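Side-chain contacts in cysteine hydrolase (Staphylococcus aureus, PDB 6KUA), which probably hydrolyses nicotinamide to nicotinic acid and ammonia, as a zinc-containing nicotinamidase of the isochorismatase family: residues Asp108-Thr113 with Tyr146-Lys151; Ser37-Phe42 with Gly87-Thr92; Val8-Tyr13 with Asp135-His140. One frame throughout, in Å; residues are numbered along the deposited sequence.

Contact 1: Asp108-Thr113 with Tyr146-Lys151; sequences DSFFGT and YNLGYK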
loop_
_atom_site.group_PDB
_atom_site.type_symbol
_atom_site.label_atom_id
_atom_site.label_comp_id
_atom_site.label_asym_id
_atom_site.label_seq_id
_atom_site.Cartn_x
_atom_site.Cartn_y
_atom_site.Cartn_z
ATOM N N ASP A 108 12.066 -5.539 -1.486
ATOM C CA ASP A 108 11.259 -4.831 -2.476
ATOM C C ASP A 108 11.516 -3.331 -2.383
ATOM O O ASP A 108 11.227 -2.707 -1.361
ATOM C CB ASP A 108 9.783 -5.156 -2.237
ATOM C CG ASP A 108 8.814 -4.344 -3.109
ATOM O OD1 ASP A 108 9.226 -3.547 -3.994
ATOM O OD2 ASP A 108 7.592 -4.526 -2.897
ATOM N N SER A 109 12.003 -2.749 -3.478
ATOM C CA SER A 109 12.362 -1.333 -3.515
ATOM C C SER A 109 11.164 -0.406 -3.318
ATOM O O SER A 109 11.359 0.776 -3.002
ATOM C CB SER A 109 13.031 -1.018 -4.854
ATOM O OG SER A 109 14.274 -1.707 -4.995
ATOM N N PHE A 110 9.939 -0.900 -3.511
ATOM C CA PHE A 110 8.744 -0.082 -3.343
ATOM C C PHE A 110 8.161 -0.147 -1.932
ATOM O O PHE A 110 7.325 0.695 -1.587
ATOM C CB PHE A 110 7.656 -0.508 -4.332
ATOM C CG PHE A 110 7.994 -0.236 -5.776
ATOM C CD1 PHE A 110 8.801 -1.110 -6.497
ATOM C CD2 PHE A 110 7.496 0.894 -6.416
ATOM C CE1 PHE A 110 9.099 -0.864 -7.850
ATOM C CE2 PHE A 110 7.796 1.154 -7.766
ATOM C CZ PHE A 110 8.598 0.273 -8.477
ATOM N N PHE A 111 8.563 -1.122 -1.117
ATOM C CA PHE A 111 7.928 -1.301 0.183
ATOM C C PHE A 111 8.405 -0.248 1.171
ATOM O O PHE A 111 9.608 -0.087 1.387
ATOM C CB PHE A 111 8.196 -2.696 0.734
ATOM C CG PHE A 111 7.441 -2.970 1.995
ATOM C CD1 PHE A 111 6.094 -3.285 1.949
ATOM C CD2 PHE A 111 8.059 -2.840 3.230
ATOM C CE1 PHE A 111 5.383 -3.509 3.114
ATOM C CE2 PHE A 111 7.346 -3.061 4.403
ATOM C CZ PHE A 111 6.020 -3.394 4.342
ATOM N N GLY A 112 7.463 0.481 1.760
ATOM C CA GLY A 112 7.797 1.503 2.736
ATOM C C GLY A 112 8.643 2.650 2.213
ATOM O O GLY A 112 9.256 3.367 3.007
ATOM N N THR A 113 8.694 2.851 0.900
ATOM C CA THR A 113 9.462 3.925 0.291
ATOM C C THR A 113 8.545 4.826 -0.528
ATOM O O THR A 113 7.403 4.463 -0.823
ATOM C CB THR A 113 10.573 3.382 -0.621
ATOM O OG1 THR A 113 9.966 2.909 -1.833
ATOM C CG2 THR A 113 11.382 2.251 0.087
ATOM N N TYR A 146 5.238 -4.565 -11.289
ATOM C CA TYR A 146 4.194 -5.208 -12.065
ATOM C C TYR A 146 2.820 -4.901 -11.490
ATOM O O TYR A 146 1.946 -4.387 -12.199
ATOM C CB TYR A 146 4.460 -6.716 -12.125
ATOM C CG TYR A 146 3.298 -7.510 -12.634
ATOM C CD1 TYR A 146 3.040 -7.618 -14.007
ATOM C CD2 TYR A 146 2.440 -8.150 -11.752
ATOM C CE1 TYR A 146 1.951 -8.352 -14.477
ATOM C CE2 TYR A 146 1.355 -8.876 -12.216
ATOM C CZ TYR A 146 1.118 -8.975 -13.567
ATOM O OH TYR A 146 0.032 -9.714 -13.989
ATOM N N ASN A 147 2.618 -5.165 -10.195
ATOM C CA ASN A 147 1.315 -4.888 -9.580
ATOM C C ASN A 147 0.926 -3.425 -9.718
ATOM O O ASN A 147 -0.248 -3.106 -9.913
ATOM C CB ASN A 147 1.318 -5.277 -8.099
ATOM C CG ASN A 147 1.396 -6.783 -7.886
ATOM O OD1 ASN A 147 1.174 -7.558 -8.813
ATOM N ND2 ASN A 147 1.714 -7.199 -6.666
ATOM N N LEU A 148 1.891 -2.515 -9.606
ATOM C CA LEU A 148 1.578 -1.101 -9.703
ATOM C C LEU A 148 1.367 -0.645 -11.155
ATOM O O LEU A 148 1.111 0.535 -11.396
ATOM C CB LEU A 148 2.683 -0.293 -9.010
ATOM C CG LEU A 148 2.756 -0.488 -7.480
ATOM C CD1 LEU A 148 4.105 -0.094 -6.946
ATOM C CD2 LEU A 148 1.652 0.295 -6.752
ATOM N N GLY A 149 1.451 -1.549 -12.120
ATOM C CA GLY A 149 1.089 -1.212 -13.484
ATOM C C GLY A 149 2.182 -0.567 -14.304
ATOM O O GLY A 149 1.879 0.072 -15.304
ATOM N N TYR A 150 3.443 -0.695 -13.898
ATOM C CA TYR A 150 4.557 -0.221 -14.703
ATOM C C TYR A 150 4.898 -1.223 -15.787
ATOM O O TYR A 150 4.820 -2.437 -15.572
ATOM C CB TYR A 150 5.794 0.004 -13.834
ATOM C CG TYR A 150 5.641 1.168 -12.929
ATOM C CD1 TYR A 150 5.895 2.451 -13.383
ATOM C CD2 TYR A 150 5.208 0.997 -11.620
ATOM C CE1 TYR A 150 5.730 3.531 -12.570
ATOM C CE2 TYR A 150 5.053 2.077 -10.777
ATOM C CZ TYR A 150 5.323 3.342 -11.253
ATOM O OH TYR A 150 5.164 4.426 -10.430
ATOM N N LYS A 151 5.292 -0.711 -16.949
ATOM C CA LYS A 151 5.965 -1.550 -17.931
ATOM C C LYS A 151 7.384 -1.794 -17.447
ATOM O O LYS A 151 8.003 -0.911 -16.850
ATOM C CB LYS A 151 5.975 -0.883 -19.314
ATOM C CG LYS A 151 4.635 -0.263 -19.741
ATOM C CD LYS A 151 4.741 0.479 -21.095
ATOM C CE LYS A 151 3.389 1.071 -21.523
ATOM N NZ LYS A 151 3.471 1.895 -22.792
#

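Contact 2: Ser37-Phe42 with Gly87-Thr92; sequences SRINDF and GKLYET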
loop_
_atom_site.group_PDB
_atom_site.type_symbol
_atom_site.label_atom_id
_atom_site.label_comp_id
_atom_site.label_asym_id
_atom_site.label_seq_id
_atom_site.Cartn_x
_atom_site.Cartn_y
_atom_site.Cartn_z
ATOM N N SER A 37 26.936 1.701 -18.271
ATOM C CA SER A 37 26.438 2.178 -19.546
ATOM C C SER A 37 24.930 2.409 -19.542
ATOM O O SER A 37 24.445 3.212 -20.345
ATOM C CB SER A 37 26.841 1.208 -20.661
ATOM O OG SER A 37 25.862 0.210 -20.862
ATOM N N ARG A 38 24.167 1.745 -18.668
ATOM C CA ARG A 38 22.743 2.076 -18.603
ATOM C C ARG A 38 22.542 3.428 -17.933
ATOM O O ARG A 38 21.684 4.214 -18.348
ATOM C CB ARG A 38 21.953 0.994 -17.852
ATOM C CG ARG A 38 21.978 -0.391 -18.478
ATOM C CD ARG A 38 21.713 -0.366 -19.975
ATOM N NE ARG A 38 20.379 0.135 -20.264
ATOM C CZ ARG A 38 20.074 0.923 -21.288
ATOM N NH1 ARG A 38 21.019 1.303 -22.144
ATOM N NH2 ARG A 38 18.821 1.330 -21.450
ATOM N N ILE A 39 23.336 3.712 -16.901
ATOM C CA ILE A 39 23.255 4.999 -16.216
ATOM C C ILE A 39 23.577 6.128 -17.186
ATOM O O ILE A 39 22.863 7.135 -17.257
ATOM C CB ILE A 39 24.189 5.014 -14.992
ATOM C CG1 ILE A 39 23.742 3.963 -13.975
ATOM C CG2 ILE A 39 24.217 6.399 -14.338
ATOM C CD1 ILE A 39 24.740 3.736 -12.865
ATOM N N ASN A 40 24.643 5.961 -17.972
ATOM C CA ASN A 40 25.005 6.988 -18.942
ATOM C C ASN A 40 23.915 7.166 -19.984
ATOM O O ASN A 40 23.630 8.293 -20.405
ATOM C CB ASN A 40 26.334 6.641 -19.608
ATOM C CG ASN A 40 27.517 6.950 -18.717
ATOM O OD1 ASN A 40 27.564 8.002 -18.094
ATOM N ND2 ASN A 40 28.469 6.033 -18.640
ATOM N N ASP A 41 23.290 6.066 -20.413
ATOM C CA ASP A 41 22.197 6.167 -21.377
ATOM C C ASP A 41 21.068 7.041 -20.839
ATOM O O ASP A 41 20.654 8.013 -21.476
ATOM C CB ASP A 41 21.671 4.773 -21.719
ATOM C CG ASP A 41 20.714 4.785 -22.902
ATOM O OD1 ASP A 41 21.192 4.736 -24.052
ATOM O OD2 ASP A 41 19.481 4.836 -22.692
ATOM N N PHE A 42 20.547 6.693 -19.662
ATOM C CA PHE A 42 19.477 7.480 -19.057
ATOM C C PHE A 42 19.915 8.916 -18.806
ATOM O O PHE A 42 19.151 9.852 -19.052
ATOM C CB PHE A 42 19.020 6.820 -17.750
ATOM C CG PHE A 42 18.052 5.682 -17.960
ATOM C CD1 PHE A 42 18.491 4.466 -18.487
ATOM C CD2 PHE A 42 16.701 5.836 -17.665
ATOM C CE1 PHE A 42 17.604 3.420 -18.694
ATOM C CE2 PHE A 42 15.804 4.785 -17.870
ATOM C CZ PHE A 42 16.261 3.579 -18.387
ATOM N N GLY A 87 29.748 3.263 -8.325
ATOM C CA GLY A 87 29.912 4.224 -7.244
ATOM C C GLY A 87 30.698 5.455 -7.658
ATOM O O GLY A 87 30.395 6.569 -7.222
ATOM N N LYS A 88 31.713 5.270 -8.511
ATOM C CA LYS A 88 32.471 6.403 -9.035
ATOM C C LYS A 88 31.578 7.325 -9.852
ATOM O O LYS A 88 31.568 8.546 -9.646
ATOM C CB LYS A 88 33.637 5.911 -9.897
ATOM C CG LYS A 88 34.745 5.204 -9.145
ATOM C CD LYS A 88 36.078 5.318 -9.888
ATOM C CE LYS A 88 36.024 4.648 -11.265
ATOM N NZ LYS A 88 37.030 3.542 -11.421
ATOM N N LEU A 89 30.836 6.752 -10.809
ATOM C CA LEU A 89 29.932 7.552 -11.628
ATOM C C LEU A 89 28.925 8.292 -10.759
ATOM O O LEU A 89 28.635 9.471 -10.999
ATOM C CB LEU A 89 29.227 6.657 -12.650
ATOM C CG LEU A 89 28.250 7.274 -13.649
ATOM C CD1 LEU A 89 28.842 8.523 -14.290
ATOM C CD2 LEU A 89 27.877 6.252 -14.714
ATOM N N TYR A 90 28.412 7.630 -9.717
ATOM C CA TYR A 90 27.393 8.249 -8.878
ATOM C C TYR A 90 27.921 9.511 -8.207
ATOM O O TYR A 90 27.205 10.515 -8.122
ATOM C CB TYR A 90 26.889 7.252 -7.831
ATOM C CG TYR A 90 25.987 7.882 -6.780
ATOM C CD1 TYR A 90 24.647 8.156 -7.054
ATOM C CD2 TYR A 90 26.474 8.211 -5.518
ATOM C CE1 TYR A 90 23.821 8.744 -6.103
ATOM C CE2 TYR A 90 25.653 8.794 -4.559
ATOM C CZ TYR A 90 24.330 9.053 -4.856
ATOM O OH TYR A 90 23.506 9.628 -3.915
ATOM N N GLU A 91 29.176 9.485 -7.737
ATOM C CA GLU A 91 29.760 10.668 -7.106
ATOM C C GLU A 91 29.727 11.886 -8.025
ATOM O O GLU A 91 29.546 13.012 -7.550
ATOM C CB GLU A 91 31.203 10.388 -6.664
ATOM C CG GLU A 91 31.364 9.249 -5.660
ATOM C CD GLU A 91 30.397 9.335 -4.481
ATOM O OE1 GLU A 91 29.907 8.267 -4.031
ATOM O OE2 GLU A 91 30.131 10.467 -4.009
ATOM N N THR A 92 29.877 11.690 -9.332
ATOM C CA THR A 92 29.903 12.815 -10.261
ATOM C C THR A 92 28.524 13.261 -10.738
ATOM O O THR A 92 28.437 14.293 -11.411
ATOM C CB THR A 92 30.753 12.491 -11.498
ATOM O OG1 THR A 92 29.937 11.859 -12.489
ATOM C CG2 THR A 92 31.917 11.579 -11.143
#

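Contact 3: Val8-Tyr13 with Asp135-His140; sequences VVDYSY and DICVLH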
loop_
_atom_site.group_PDB
_atom_site.type_symbol
_atom_site.label_atom_id
_atom_site.label_comp_id
_atom_site.label_asym_id
_atom_site.label_seq_id
_atom_site.Cartn_x
_atom_site.Cartn_y
_atom_site.Cartn_z
ATOM N N VAL A 8 18.439 0.982 -9.977
ATOM C CA VAL A 8 19.687 0.276 -9.684
ATOM C C VAL A 8 19.578 -0.285 -8.274
ATOM O O VAL A 8 19.665 0.457 -7.289
ATOM C CB VAL A 8 20.910 1.187 -9.827
ATOM C CG1 VAL A 8 22.197 0.395 -9.553
ATOM C CG2 VAL A 8 20.918 1.806 -11.217
ATOM N N VAL A 9 19.390 -1.598 -8.179
ATOM C CA VAL A 9 19.036 -2.256 -6.922
ATOM C C VAL A 9 20.288 -2.831 -6.264
ATOM O O VAL A 9 20.971 -3.690 -6.839
ATOM C CB VAL A 9 17.978 -3.347 -7.153
ATOM C CG1 VAL A 9 17.557 -3.965 -5.831
ATOM C CG2 VAL A 9 16.766 -2.753 -7.871
ATOM N N ASP A 10 20.589 -2.323 -5.063
ATOM C CA ASP A 10 21.537 -2.914 -4.107
ATOM C C ASP A 10 22.903 -3.242 -4.708
ATOM O O ASP A 10 23.496 -4.287 -4.418
ATOM C CB ASP A 10 20.928 -4.152 -3.452
ATOM C CG ASP A 10 20.023 -3.791 -2.311
ATOM O OD1 ASP A 10 20.471 -3.027 -1.426
ATOM O OD2 ASP A 10 18.856 -4.239 -2.308
ATOM N N TYR A 11 23.441 -2.327 -5.513
ATOM C CA TYR A 11 24.754 -2.554 -6.120
ATOM C C TYR A 11 25.868 -2.006 -5.226
ATOM O O TYR A 11 26.639 -1.128 -5.606
ATOM C CB TYR A 11 24.815 -1.942 -7.510
ATOM C CG TYR A 11 25.879 -2.604 -8.337
ATOM C CD1 TYR A 11 25.685 -3.880 -8.838
ATOM C CD2 TYR A 11 27.100 -1.980 -8.565
ATOM C CE1 TYR A 11 26.655 -4.510 -9.575
ATOM C CE2 TYR A 11 28.091 -2.603 -9.299
ATOM C CZ TYR A 11 27.860 -3.868 -9.801
ATOM O OH TYR A 11 28.819 -4.497 -10.544
ATOM N N SER A 12 25.941 -2.553 -4.019
ATOM C CA SER A 12 26.838 -2.072 -2.980
ATOM C C SER A 12 28.055 -2.975 -2.834
ATOM O O SER A 12 28.051 -4.142 -3.242
ATOM C CB SER A 12 26.115 -1.987 -1.638
ATOM O OG SER A 12 25.990 -3.273 -1.070
ATOM N N TYR A 13 29.099 -2.408 -2.221
ATOM C CA TYR A 13 30.328 -3.149 -1.944
ATOM C C TYR A 13 30.045 -4.441 -1.174
ATOM O O TYR A 13 30.598 -5.500 -1.499
ATOM C CB TYR A 13 31.295 -2.239 -1.174
ATOM C CG TYR A 13 32.664 -2.819 -0.848
ATOM C CD1 TYR A 13 33.722 -2.714 -1.751
ATOM C CD2 TYR A 13 32.907 -3.437 0.378
ATOM C CE1 TYR A 13 34.980 -3.229 -1.451
ATOM C CE2 TYR A 13 34.162 -3.955 0.688
ATOM C CZ TYR A 13 35.193 -3.849 -0.229
ATOM O OH TYR A 13 36.437 -4.366 0.075
ATOM N N ASP A 135 16.890 -13.030 -8.271
ATOM C CA ASP A 135 15.752 -13.744 -7.713
ATOM C C ASP A 135 15.434 -13.320 -6.280
ATOM O O ASP A 135 14.667 -14.015 -5.601
ATOM C CB ASP A 135 15.990 -15.264 -7.786
ATOM C CG ASP A 135 17.244 -15.696 -7.018
ATOM O OD1 ASP A 135 18.257 -14.963 -7.060
ATOM O OD2 ASP A 135 17.224 -16.756 -6.363
ATOM N N ILE A 136 15.992 -12.202 -5.800
ATOM C CA ILE A 136 15.587 -11.660 -4.500
ATOM C C ILE A 136 15.147 -10.201 -4.665
ATOM O O ILE A 136 13.980 -9.934 -4.964
ATOM C CB ILE A 136 16.704 -11.818 -3.445
ATOM C CG1 ILE A 136 17.272 -13.243 -3.517
ATOM C CG2 ILE A 136 16.171 -11.543 -2.033
ATOM C CD1 ILE A 136 18.331 -13.567 -2.516
ATOM N N CYS A 137 16.062 -9.239 -4.465
ATOM C CA CYS A 137 15.670 -7.826 -4.480
ATOM C C CYS A 137 15.140 -7.388 -5.839
ATOM O O CYS A 137 14.169 -6.623 -5.917
ATOM C CB CYS A 137 16.849 -6.949 -4.069
ATOM S SG CYS A 137 17.251 -7.188 -2.337
ATOM N N VAL A 138 15.784 -7.827 -6.918
ATOM C CA VAL A 138 15.286 -7.520 -8.254
ATOM C C VAL A 138 13.891 -8.110 -8.449
ATOM O O VAL A 138 12.962 -7.431 -8.910
ATOM C CB VAL A 138 16.276 -8.046 -9.303
ATOM C CG1 VAL A 138 15.708 -7.878 -10.690
ATOM C CG2 VAL A 138 17.644 -7.344 -9.136
ATOM N N LEU A 139 13.727 -9.390 -8.094
ATOM C CA LEU A 139 12.443 -10.070 -8.265
ATOM C C LEU A 139 11.343 -9.378 -7.467
ATOM O O LEU A 139 10.265 -9.083 -7.997
ATOM C CB LEU A 139 12.571 -11.541 -7.830
ATOM C CG LEU A 139 11.247 -12.289 -7.600
ATOM C CD1 LEU A 139 10.609 -12.633 -8.926
ATOM C CD2 LEU A 139 11.428 -13.571 -6.746
ATOM N N HIS A 140 11.595 -9.127 -6.178
ATOM C CA HIS A 140 10.593 -8.472 -5.343
ATOM C C HIS A 140 10.267 -7.078 -5.869
ATOM O O HIS A 140 9.103 -6.660 -5.862
ATOM C CB HIS A 140 11.074 -8.398 -3.891
ATOM C CG HIS A 140 11.102 -9.725 -3.187
ATOM N ND1 HIS A 140 10.815 -9.857 -1.845
ATOM C CD2 HIS A 140 11.409 -10.974 -3.627
ATOM C CE1 HIS A 140 10.938 -11.126 -1.487
ATOM N NE2 HIS A 140 11.291 -11.825 -2.548
#

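Contact 1: Asp108-Thr113 with Tyr146-Lys151
The backbone N of Phe-110, the residue that reaches across to Leu-148 and Tyr-150, donates to Asp-108 OD1 at 2.8 Å. At 164° the N-H is nearly straight, although it meets the oxygen from above the carboxylate plane. The bond makes an Asx turn, laid over a type I beta turn from Asp-108 to Phe-111; the same OD1 lies in plane at the edge of the Phe-110 ring. The carboxylate is held from both ends, since OD2 bonds Ser-144 of helix 137-147. A further clasp closes the loop, where Thr-113 OG1 gives a 2.8 Å bond to Ser-109 O, on a carbonyl lone pair.

From this braced backbone the Phe-110 side chain points toward residues 146-151, its CG beside the backbone N and anti to the carbonyl carbon (chi1 -67°). Leu-148 slides past it in the opposite direction, and one methyl branch does the touching: CD1 comes to 3.6 Å from Phe-110 CD2 and 4.0 Å from Phe-110 CE2. A looser meeting follows at the ring's outer side, where Phe-110 CE2 stands 4.2 Å from Tyr-150 CE2 and the two aromatic side chains run at a slant to each other. Between Leu-148 and Tyr-150, Gly-149 ends helix 137-147 with positive phi in a Schellman motif, which lets both neighbours face the loop. Helix 115-121 packs beside them through Leu-115 and Leu-119.

The division of labour is instructive: the touching surfaces are apolar and carry no directional bond of their own. The polar bonds lie behind them, within the loop for Phe-110; for Tyr-150 they are the bond from Asp-116 to its OH and a cation-pi contact with Arg-120 of the fourth subunit, and they probably fix how the two rings are presented.

Contact 2: Ser37-Phe42 with Gly87-Thr92
Leu-89 reaches from helix 84-93 toward Ile-39 and Asn-40 of helix 32-44, and its branches account for every touch between the two segments. Its CB already points toward the partner helix, but close approach begins one atom further on. CG lies anti to the backbone N (chi1 -179°), which carries the fork outward, and it stands 4.2 Å from Ile-39 CG2. At the fork the two methyls part company. CD1 takes the polar flank, 4.0 Å from Asn-40 OD1. CD2 enters the angle between both partners and comes to 3.7 Å from Ile-39 CG2. On its other flank Asn-40 OD1 lies 3.8 Å from the same CD2. Asn-40 ND2 follows at 4.0 Å from Leu-89 CD2. The amide therefore presents both its ends almost equally to this one methyl, as a van der Waals neighbour.

Ile-39 and Leu-89 pass each other heading in opposite directions. The isoleucine offers its short branch because CG2 is the one anti to the backbone N, whereas CG1 turns back beside it (chi1 -63°). Asn-40 sits at the exposed border of the pair, where its CB does not lead straight to the other helix but its amide bends nearer, so the boundary with solvent is drawn by a polar group lying alongside a methyl.

Below this, Ile-39 also rests on Leu-6, Ile-49 and Phe-51 of the sheet and on Val-86 and Ile-93 of helix 84-93, while Tyr-90 meets Phe-51 edge-to-face. The helices thus pack side by side on one face of a parallel sheet. Each links successive neighbouring strands, 4-9 to 48-54 and 48-54 to 99-104, the adjoining beta-alpha-beta crossovers expected of the alpha/beta/alpha isochorismatase fold.

Contact 3: Val8-Tyr13 with Asp135-His140
Cys-137 meets two consecutive residues of the strand end, Val-9 through its CB and Asp-10 through its sulfur. Val-9 CG1 lies 3.5 Å from Cys-137 CB, a close apolar touch that sets the base of the cysteine on the strand. This methyl is carried forward by its position anti to the backbone N (chi1 -177°). Beside it the carboxylate comes in, with Asp-10 OD2 at 3.4 Å from Cys-137 SG and 3.8 Å from Cys-137 CB. Val-138 adds a looser flank, its CG2 standing 4.5 Å from Val-9 CB.

Neighbours on a regular strand would point to opposite faces; here both Val-9 and Asp-10 point toward the helix. Strand 4-9 has just ended, and Asp-10 adopts left-handed backbone angles (phi 51°, psi 43°) that bring its carboxylate round to the cysteine. The carboxylate is itself held on both oxygens: OD1 accepts from the backbone N of Asp-54, and OD2 forms a salt bridge with Lys-104. Cys-137 itself opens helix 137-147 just after the N-cap residue Ile-136, and its side chain also touches Tyr-107. Further out, Val-138 packs on Ile-129 and on Phe-174, while the helix runs to the subunit boundary, where His-140 NE2 bonds His-173 of the second subunit. A zinc ion lies about 7 Å from the side chain of Asp-10, so the aspartate borders the metal site without coordinating it.

Aspartate, lysine and cysteine gathered at the C-terminal end of a parallel sheet match the Asp-Lys-Cys catalytic triad known from nicotinamidases. By that analogy Cys-137 is probably the nucleophile that attacks the amide carbon, and the apolar touch of Val-9 on its CB leaves the sulfur beside the Asp-10 carboxylate.

Contact 3 is the wholly buried member of the set, whereas contacts 1 and 2 are partly buried and lie on opposite sides of the chain's centre. Contacts 1 and 3 both use helix 137-147, one at its end and the other at its start, and they touch where Ser-109 packs on Val-9; each also reaches the second subunit. Contact 2 belongs to the other face of the sheet and meets no other chain, with its centre about 17 Å from that of contact 3. Chemistry follows place: hydrocarbon packing with aromatic rings near a subunit boundary, aliphatic packing bordered by an amide between helices, and a carboxylate beside a cysteine sulfur at the probable active site.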